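Local coordinates for brain tumor protein (Drosophila melanogaster American nodavirus, PDB 6J9R) that probably represses translation as a TRIM-family protein, its elongated coiled-coil domain pairing two subunits, at residues B[96-101]-B[110-115]. Residues are numbered along the deposited sequence; the frame is centred on the assembly and turned at random.
Sequences LATCEA and SSLLTE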
loop_
_atom_site.group_PDB
_atom_site.type_symbol
_atom_site.label_atom_id
_atom_site.label_comp_id
_atom_site.label_asym_id
_atom_site.label_seq_id
_atom_site.Cartn_x
_atom_site.Cartn_y
_atom_site.Cartn_z
ATOM N N LEU B 96 26.606 34.371 -37.489
ATOM C CA LEU B 96 27.836 35.163 -37.622
ATOM C C LEU B 96 28.290 35.326 -39.054
ATOM O O LEU B 96 28.530 36.441 -39.496
ATOM C CB LEU B 96 28.970 34.514 -36.840
ATOM C CG LEU B 96 29.276 35.027 -35.432
ATOM C CD1 LEU B 96 28.237 36.018 -34.945
ATOM C CD2 LEU B 96 29.425 33.882 -34.478
ATOM N N ALA B 97 28.352 34.224 -39.794
ATOM C CA ALA B 97 28.813 34.276 -41.176
ATOM C C ALA B 97 27.927 35.200 -42.020
ATOM O O ALA B 97 28.423 35.969 -42.843
ATOM C CB ALA B 97 28.846 32.875 -41.774
ATOM N N THR B 98 26.622 35.159 -41.776
ATOM C CA THR B 98 25.702 35.974 -42.546
ATOM C C THR B 98 25.914 37.448 -42.247
ATOM O O THR B 98 25.949 38.262 -43.166
ATOM C CB THR B 98 24.226 35.586 -42.264
ATOM O OG1 THR B 98 24.035 34.191 -42.546
ATOM C CG2 THR B 98 23.286 36.426 -43.119
ATOM N N CYS B 99 26.124 37.789 -40.985
ATOM C CA CYS B 99 26.389 39.183 -40.632
ATOM C C CYS B 99 27.673 39.683 -41.317
ATOM O O CYS B 99 27.697 40.773 -41.882
ATOM C CB CYS B 99 26.503 39.346 -39.111
ATOM S SG CYS B 99 24.913 39.182 -38.204
ATOM N N GLU B 100 28.713 38.850 -41.316
ATOM C CA GLU B 100 29.983 39.191 -41.947
ATOM C C GLU B 100 29.821 39.357 -43.450
ATOM O O GLU B 100 30.443 40.240 -44.051
ATOM C CB GLU B 100 31.031 38.104 -41.656
ATOM C CG GLU B 100 31.554 38.088 -40.218
ATOM C CD GLU B 100 32.364 39.338 -39.875
ATOM O OE1 GLU B 100 33.134 39.803 -40.732
ATOM O OE2 GLU B 100 32.235 39.864 -38.750
ATOM N N ALA B 101 28.996 38.513 -44.066
ATOM C CA ALA B 101 28.754 38.605 -45.510
ATOM C C ALA B 101 28.002 39.904 -45.819
ATOM O O ALA B 101 28.317 40.615 -46.776
ATOM C CB ALA B 101 27.975 37.399 -46.000
ATOM N N SER B 110 19.135 40.956 -52.273
ATOM C CA SER B 110 17.901 40.749 -51.527
ATOM C C SER B 110 17.836 39.340 -50.945
ATOM O O SER B 110 17.263 39.141 -49.876
ATOM C CB SER B 110 16.685 41.008 -52.417
ATOM O OG SER B 110 16.654 40.103 -53.507
ATOM N N SER B 111 18.442 38.371 -51.628
ATOM C CA SER B 111 18.395 36.990 -51.166
ATOM C C SER B 111 19.229 36.830 -49.916
ATOM O O SER B 111 18.852 36.111 -48.995
ATOM C CB SER B 111 18.906 36.026 -52.228
ATOM O OG SER B 111 20.306 36.168 -52.402
ATOM N N LEU B 112 20.369 37.509 -49.880
ATOM C CA LEU B 112 21.217 37.472 -48.695
ATOM C C LEU B 112 20.512 38.133 -47.519
ATOM O O LEU B 112 20.536 37.610 -46.400
ATOM C CB LEU B 112 22.550 38.160 -48.971
ATOM C CG LEU B 112 23.496 38.342 -47.780
ATOM C CD1 LEU B 112 23.832 37.016 -47.133
ATOM C CD2 LEU B 112 24.776 39.043 -48.223
ATOM N N LEU B 113 19.852 39.260 -47.799
ATOM C CA LEU B 113 19.125 39.993 -46.784
ATOM C C LEU B 113 17.921 39.205 -46.292
ATOM O O LEU B 113 17.569 39.292 -45.122
ATOM C CB LEU B 113 18.677 41.348 -47.320
ATOM C CG LEU B 113 19.703 42.427 -47.618
ATOM C CD1 LEU B 113 19.038 43.550 -48.404
ATOM C CD2 LEU B 113 20.273 42.952 -46.326
ATOM N N THR B 114 17.291 38.448 -47.188
ATOM C CA THR B 114 16.159 37.593 -46.825
ATOM C C THR B 114 16.646 36.505 -45.869
ATOM O O THR B 114 16.000 36.223 -44.851
ATOM C CB THR B 114 15.504 36.968 -48.078
ATOM O OG1 THR B 114 14.899 38.014 -48.864
ATOM C CG2 THR B 114 14.432 35.965 -47.692
ATOM N N GLU B 115 17.813 35.939 -46.175
ATOM C CA GLU B 115 18.423 34.955 -45.300
ATOM C C GLU B 115 18.733 35.547 -43.919
ATOM O O GLU B 115 18.436 34.911 -42.897
ATOM C CB GLU B 115 19.699 34.377 -45.936
ATOM C CG GLU B 115 20.408 33.353 -45.045
ATOM C CD GLU B 115 19.583 32.107 -44.777
ATOM O OE1 GLU B 115 18.668 31.801 -45.575
ATOM O OE2 GLU B 115 19.821 31.458 -43.735
#
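L112 reaches across to helix 30-104 and divides its two methyls between T98 and A101, residues one turn apart on the same face. Its CG stands anti to the backbone N (chi1 174°), which carries the fork out from its own helix. CD1 comes alongside the methyl of T98, with CD1 4.1 Å from T98 CG2, and the two side chains run antiparallel, passing flank to flank rather than meeting end-on. CD2 lies against A101, 4.2 Å from A101 CB and 4.1 Å from A101 C, so it meets the backbone as well as the small methyl. A branched leucine can serve both neighbours at once, while alanine lets the leucine come down almost onto the helix surface.

T98 has a double role, decided by its chi1 of -57°. That torsion sets CG2 anti to the backbone N, pointed at L112, and lays OG1 beside the N, where it hydrogen-bonds to the carbonyl O of K94 one turn back. The hydroxyl of this buried residue is thus satisfied within its own helix, and its methyl serves the apolar seam. As in other TRIM coiled coils, a long helix is followed by a turn and a shorter helix that folds back along it; here the axes of the two short segments run roughly antiparallel, at 145°, and approach to 10.2 Å. Farther along helix 110-128, A116 and L119 also pack on T98.

E115 borders the seam with its aliphatic part: its CG lies 4.5 Å from T98 OG1, a loose contact, while its carboxylate lies farther from T98. On another face of helix 30-104, E100 makes a salt bridge to R17 of the second subunit, and C99 packs on that same arginine.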